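Local coordinates for lipoprotein (Mycoplasma mycoides subsp. capri, PDB 7ADK), which is a lipoprotein of the DUF31 mycoplasma peptidase family, and probably cleaves other proteins as a PA-clan protease, at residues G694-F706 with N742-P754. Sequence-based numbering, arbitrary orientation.
Sequences GNFFSYQIGYRSF and NYGLEILPRFYAP
Ser698 N donates to Leu748 O at 2.9 Å, and Arg750 N donates to Phe696 O at 3.0 Å. These bonds flank Phe697 and Pro749, a single antiparallel, non-hydrogen-bonded bridge. Phe697 CA adds a CA-H...O contact to the same Leu748 O. The side chains extend the contact on both sides of the bridge. Leu748 CD1 lies 3.7 Å from Tyr703 CB, and the two side chains cross at about a right angle. Ile747 CG2 meets the edge of the Phe697 ring, 3.6 Å from CE1. Beyond Arg750, Asn695 OD1 comes to the edge of the Phe751 ring, 3.5 Å from CD2, with amide and ring planes 87° apart. Arg750 is extended, with CG anti to the backbone N (chi1 -179°). Its NE lies 3.6 Å above one face of the Phe751 ring, offset toward the rim, and is hydrogen-bonded to Lys255 O. Gln700 OE1 accepts from Tyr703 N at 3.0 Å within the turn that sets Tyr703 CB against Leu748 CD1; Tyr703 OH is hydrogen-bonded to Asn778 ND2. The contact thus joins the loop before strand 712-714 to the end of strand 737-747, in the mixed sheet of the DUF31 peptidase region, and the residues just after it. Buried backbone groups are paired at the crossing, and Ile747 and Leu748 add apolar packing against Phe697 and Tyr703.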
loop_
_atom_site.group_PDB
_atom_site.type_symbol
_atom_site.label_atom_id
_atom_site.label_comp_id
_atom_site.label_asym_id
_atom_site.label_seq_id
_atom_site.Cartn_x
_atom_site.Cartn_y
_atom_site.Cartn_z
ATOM N N GLY B 694 -19.788 -13.847 4.075
ATOM C CA GLY B 694 -19.217 -13.652 2.746
ATOM C C GLY B 694 -20.000 -12.625 1.922
ATOM O O GLY B 694 -20.764 -11.819 2.451
ATOM N N ASN B 695 -19.807 -12.658 0.612
ATOM C CA ASN B 695 -20.661 -11.978 -0.358
ATOM C C ASN B 695 -21.221 -12.996 -1.361
ATOM O O ASN B 695 -21.138 -14.202 -1.134
ATOM C CB ASN B 695 -19.914 -10.765 -0.952
ATOM C CG ASN B 695 -19.601 -9.674 0.058
ATOM O OD1 ASN B 695 -18.521 -9.121 0.079
ATOM N ND2 ASN B 695 -20.494 -9.306 0.951
ATOM N N PHE B 696 -21.869 -12.521 -2.419
ATOM C CA PHE B 696 -22.823 -13.311 -3.193
ATOM C C PHE B 696 -22.528 -13.258 -4.695
ATOM O O PHE B 696 -21.422 -12.930 -5.127
ATOM C CB PHE B 696 -24.235 -12.813 -2.838
ATOM C CG PHE B 696 -24.518 -12.715 -1.353
ATOM C CD1 PHE B 696 -24.896 -13.865 -0.640
ATOM C CD2 PHE B 696 -24.374 -11.488 -0.677
ATOM C CE1 PHE B 696 -25.111 -13.790 0.743
ATOM C CE2 PHE B 696 -24.595 -11.413 0.706
ATOM C CZ PHE B 696 -24.956 -12.571 1.416
ATOM N N PHE B 697 -23.525 -13.591 -5.506
ATOM C CA PHE B 697 -23.502 -13.465 -6.957
ATOM C C PHE B 697 -23.695 -12.025 -7.474
ATOM O O PHE B 697 -24.363 -11.196 -6.867
ATOM C CB PHE B 697 -24.560 -14.404 -7.526
ATOM C CG PHE B 697 -24.463 -15.859 -7.108
ATOM C CD1 PHE B 697 -23.276 -16.580 -7.323
ATOM C CD2 PHE B 697 -25.578 -16.505 -6.547
ATOM C CE1 PHE B 697 -23.199 -17.931 -6.961
ATOM C CE2 PHE B 697 -25.514 -17.870 -6.245
ATOM C CZ PHE B 697 -24.322 -18.574 -6.443
ATOM N N SER B 698 -23.087 -11.727 -8.613
ATOM C CA SER B 698 -23.087 -10.433 -9.287
ATOM C C SER B 698 -24.319 -10.218 -10.174
ATOM O O SER B 698 -24.701 -11.088 -10.952
ATOM C CB SER B 698 -21.831 -10.368 -10.142
ATOM O OG SER B 698 -21.665 -9.105 -10.710
ATOM N N TYR B 699 -24.920 -9.031 -10.133
ATOM C CA TYR B 699 -26.011 -8.606 -11.023
ATOM C C TYR B 699 -25.447 -8.004 -12.335
ATOM O O TYR B 699 -25.982 -7.046 -12.880
ATOM C CB TYR B 699 -26.989 -7.673 -10.269
ATOM C CG TYR B 699 -27.906 -8.291 -9.214
ATOM C CD1 TYR B 699 -27.387 -8.994 -8.107
ATOM C CD2 TYR B 699 -29.302 -8.108 -9.304
ATOM C CE1 TYR B 699 -28.243 -9.521 -7.124
ATOM C CE2 TYR B 699 -30.163 -8.612 -8.311
ATOM C CZ TYR B 699 -29.633 -9.326 -7.218
ATOM O OH TYR B 699 -30.454 -9.772 -6.238
ATOM N N GLN B 700 -24.341 -8.529 -12.860
ATOM C CA GLN B 700 -23.839 -8.221 -14.205
ATOM C C GLN B 700 -24.703 -8.896 -15.291
ATOM O O GLN B 700 -24.957 -10.097 -15.214
ATOM C CB GLN B 700 -22.364 -8.648 -14.311
ATOM C CG GLN B 700 -21.497 -7.661 -15.095
ATOM C CD GLN B 700 -21.695 -7.702 -16.592
ATOM O OE1 GLN B 700 -21.569 -8.719 -17.240
ATOM N NE2 GLN B 700 -21.995 -6.597 -17.217
ATOM N N ILE B 701 -25.168 -8.148 -16.301
ATOM C CA ILE B 701 -26.021 -8.699 -17.367
ATOM C C ILE B 701 -25.203 -9.438 -18.432
ATOM O O ILE B 701 -25.615 -10.486 -18.918
ATOM C CB ILE B 701 -26.873 -7.577 -17.999
ATOM C CG1 ILE B 701 -27.838 -6.916 -16.998
ATOM C CG2 ILE B 701 -27.629 -8.037 -19.251
ATOM C CD1 ILE B 701 -28.998 -7.773 -16.535
ATOM N N GLY B 702 -24.036 -8.915 -18.802
ATOM C CA GLY B 702 -23.263 -9.384 -19.949
ATOM C C GLY B 702 -22.821 -10.833 -19.856
ATOM O O GLY B 702 -22.995 -11.591 -20.804
ATOM N N TYR B 703 -22.243 -11.234 -18.729
ATOM C CA TYR B 703 -21.784 -12.607 -18.511
ATOM C C TYR B 703 -22.893 -13.609 -18.145
ATOM O O TYR B 703 -22.684 -14.813 -18.291
ATOM C CB TYR B 703 -20.701 -12.596 -17.430
ATOM C CG TYR B 703 -19.371 -11.995 -17.830
ATOM C CD1 TYR B 703 -18.710 -12.484 -18.965
ATOM C CD2 TYR B 703 -18.753 -11.015 -17.040
ATOM C CE1 TYR B 703 -17.453 -11.982 -19.334
ATOM C CE2 TYR B 703 -17.490 -10.512 -17.400
ATOM C CZ TYR B 703 -16.841 -10.984 -18.555
ATOM O OH TYR B 703 -15.645 -10.470 -18.932
ATOM N N ARG B 704 -24.054 -13.166 -17.651
ATOM C CA ARG B 704 -25.132 -14.060 -17.208
ATOM C C ARG B 704 -25.785 -14.814 -18.367
ATOM O O ARG B 704 -26.252 -14.211 -19.328
ATOM C CB ARG B 704 -26.175 -13.249 -16.430
ATOM C CG ARG B 704 -27.139 -14.117 -15.610
ATOM C CD ARG B 704 -28.394 -13.343 -15.210
ATOM N NE ARG B 704 -28.082 -12.049 -14.590
ATOM C CZ ARG B 704 -28.932 -11.221 -14.022
ATOM N NH1 ARG B 704 -30.175 -11.510 -13.821
ATOM N NH2 ARG B 704 -28.529 -10.063 -13.605
ATOM N N SER B 705 -25.942 -16.125 -18.217
ATOM C CA SER B 705 -26.744 -16.970 -19.115
ATOM C C SER B 705 -28.137 -17.236 -18.550
ATOM O O SER B 705 -29.122 -17.079 -19.270
ATOM C CB SER B 705 -26.030 -18.291 -19.424
ATOM O OG SER B 705 -26.746 -19.139 -20.295
ATOM N N PHE B 706 -28.243 -17.669 -17.291
ATOM C CA PHE B 706 -29.514 -18.072 -16.694
ATOM C C PHE B 706 -30.201 -16.863 -16.069
ATOM O O PHE B 706 -29.819 -16.360 -15.019
ATOM C CB PHE B 706 -29.279 -19.198 -15.694
ATOM C CG PHE B 706 -28.687 -20.430 -16.338
ATOM C CD1 PHE B 706 -29.462 -21.228 -17.198
ATOM C CD2 PHE B 706 -27.330 -20.734 -16.140
ATOM C CE1 PHE B 706 -28.871 -22.322 -17.843
ATOM C CE2 PHE B 706 -26.752 -21.847 -16.760
ATOM C CZ PHE B 706 -27.525 -22.642 -17.618
ATOM N N ASN B 742 -13.452 -22.368 -23.789
ATOM C CA ASN B 742 -13.969 -22.400 -22.423
ATOM C C ASN B 742 -15.396 -22.992 -22.379
ATOM O O ASN B 742 -16.284 -22.601 -23.133
ATOM C CB ASN B 742 -13.939 -20.985 -21.833
ATOM C CG ASN B 742 -12.672 -20.631 -21.088
ATOM O OD1 ASN B 742 -12.638 -20.637 -19.871
ATOM N ND2 ASN B 742 -11.612 -20.261 -21.755
ATOM N N TYR B 743 -15.630 -23.919 -21.458
ATOM C CA TYR B 743 -16.847 -24.697 -21.281
ATOM C C TYR B 743 -17.167 -24.984 -19.802
ATOM O O TYR B 743 -16.283 -24.997 -18.946
ATOM C CB TYR B 743 -16.684 -26.002 -22.073
ATOM C CG TYR B 743 -17.826 -26.972 -21.887
ATOM C CD1 TYR B 743 -19.034 -26.800 -22.577
ATOM C CD2 TYR B 743 -17.722 -27.994 -20.935
ATOM C CE1 TYR B 743 -20.127 -27.640 -22.330
ATOM C CE2 TYR B 743 -18.815 -28.822 -20.667
ATOM C CZ TYR B 743 -20.014 -28.660 -21.380
ATOM O OH TYR B 743 -21.024 -29.534 -21.186
ATOM N N GLY B 744 -18.430 -25.266 -19.496
ATOM C CA GLY B 744 -18.917 -25.718 -18.192
ATOM C C GLY B 744 -19.841 -24.726 -17.488
ATOM O O GLY B 744 -20.115 -23.641 -18.000
ATOM N N LEU B 745 -20.346 -25.111 -16.317
ATOM C CA LEU B 745 -21.104 -24.221 -15.439
ATOM C C LEU B 745 -20.140 -23.231 -14.785
ATOM O O LEU B 745 -19.099 -23.643 -14.272
ATOM C CB LEU B 745 -21.871 -25.062 -14.405
ATOM C CG LEU B 745 -22.628 -24.257 -13.331
ATOM C CD1 LEU B 745 -23.741 -23.417 -13.922
ATOM C CD2 LEU B 745 -23.251 -25.204 -12.320
ATOM N N GLU B 746 -20.472 -21.948 -14.766
ATOM C CA GLU B 746 -19.627 -20.913 -14.183
ATOM C C GLU B 746 -20.407 -19.861 -13.390
ATOM O O GLU B 746 -21.610 -19.680 -13.557
ATOM C CB GLU B 746 -18.721 -20.265 -15.241
ATOM C CG GLU B 746 -17.735 -21.253 -15.867
ATOM C CD GLU B 746 -16.557 -20.627 -16.619
ATOM O OE1 GLU B 746 -16.481 -19.398 -16.782
ATOM O OE2 GLU B 746 -15.700 -21.389 -17.108
ATOM N N ILE B 747 -19.685 -19.200 -12.492
ATOM C CA ILE B 747 -20.175 -18.315 -11.438
ATOM C C ILE B 747 -19.570 -16.918 -11.597
ATOM O O ILE B 747 -18.407 -16.803 -11.972
ATOM C CB ILE B 747 -19.798 -18.930 -10.078
ATOM C CG1 ILE B 747 -20.345 -20.357 -9.867
ATOM C CG2 ILE B 747 -20.189 -18.034 -8.913
ATOM C CD1 ILE B 747 -21.853 -20.506 -9.930
ATOM N N LEU B 748 -20.342 -15.871 -11.308
ATOM C CA LEU B 748 -19.888 -14.479 -11.262
ATOM C C LEU B 748 -19.890 -13.951 -9.805
ATOM O O LEU B 748 -20.923 -13.488 -9.323
ATOM C CB LEU B 748 -20.725 -13.573 -12.188
ATOM C CG LEU B 748 -20.628 -13.773 -13.710
ATOM C CD1 LEU B 748 -19.188 -13.699 -14.190
ATOM C CD2 LEU B 748 -21.257 -15.051 -14.251
ATOM N N PRO B 749 -18.757 -14.018 -9.093
ATOM C CA PRO B 749 -18.559 -13.380 -7.796
ATOM C C PRO B 749 -18.778 -11.861 -7.781
ATOM O O PRO B 749 -18.325 -11.150 -8.682
ATOM C CB PRO B 749 -17.113 -13.722 -7.439
ATOM C CG PRO B 749 -16.440 -14.095 -8.744
ATOM C CD PRO B 749 -17.580 -14.807 -9.428
ATOM N N ARG B 750 -19.442 -11.355 -6.731
ATOM C CA ARG B 750 -19.902 -9.955 -6.604
ATOM C C ARG B 750 -18.805 -8.883 -6.619
ATOM O O ARG B 750 -18.849 -8.002 -7.472
ATOM C CB ARG B 750 -20.784 -9.822 -5.355
ATOM C CG ARG B 750 -21.355 -8.423 -5.125
ATOM C CD ARG B 750 -22.148 -8.381 -3.824
ATOM N NE ARG B 750 -22.743 -7.065 -3.604
ATOM C CZ ARG B 750 -23.209 -6.573 -2.478
ATOM N NH1 ARG B 750 -23.276 -7.256 -1.379
ATOM N NH2 ARG B 750 -23.620 -5.352 -2.439
ATOM N N PHE B 751 -17.885 -8.916 -5.655
ATOM C CA PHE B 751 -16.888 -7.866 -5.418
ATOM C C PHE B 751 -15.481 -8.383 -5.733
ATOM O O PHE B 751 -14.642 -8.456 -4.844
ATOM C CB PHE B 751 -16.992 -7.357 -3.961
ATOM C CG PHE B 751 -18.178 -6.493 -3.549
ATOM C CD1 PHE B 751 -18.748 -5.550 -4.427
ATOM C CD2 PHE B 751 -18.614 -6.539 -2.213
ATOM C CE1 PHE B 751 -19.739 -4.667 -3.971
ATOM C CE2 PHE B 751 -19.613 -5.664 -1.761
ATOM C CZ PHE B 751 -20.162 -4.713 -2.636
ATOM N N TYR B 752 -15.182 -8.792 -6.970
ATOM C CA TYR B 752 -13.936 -9.530 -7.229
ATOM C C TYR B 752 -13.372 -9.389 -8.642
ATOM O O TYR B 752 -13.499 -10.272 -9.490
ATOM C CB TYR B 752 -14.152 -10.991 -6.849
ATOM C CG TYR B 752 -12.910 -11.776 -6.461
ATOM C CD1 TYR B 752 -12.106 -11.370 -5.382
ATOM C CD2 TYR B 752 -12.575 -12.940 -7.159
ATOM C CE1 TYR B 752 -10.951 -12.097 -5.038
ATOM C CE2 TYR B 752 -11.425 -13.668 -6.826
ATOM C CZ TYR B 752 -10.604 -13.244 -5.772
ATOM O OH TYR B 752 -9.474 -13.938 -5.515
ATOM N N ALA B 753 -12.666 -8.287 -8.877
ATOM C CA ALA B 753 -11.830 -8.103 -10.054
ATOM C C ALA B 753 -10.351 -7.833 -9.682
ATOM O O ALA B 753 -9.827 -6.749 -9.933
ATOM C CB ALA B 753 -12.487 -7.042 -10.932
ATOM N N PRO B 754 -9.651 -8.793 -9.049
ATOM C CA PRO B 754 -8.230 -8.692 -8.724
ATOM C C PRO B 754 -7.344 -8.770 -9.979
ATOM O O PRO B 754 -7.020 -9.840 -10.495
ATOM C CB PRO B 754 -7.965 -9.845 -7.758
ATOM C CG PRO B 754 -8.972 -10.898 -8.184
ATOM C CD PRO B 754 -10.176 -10.045 -8.533
#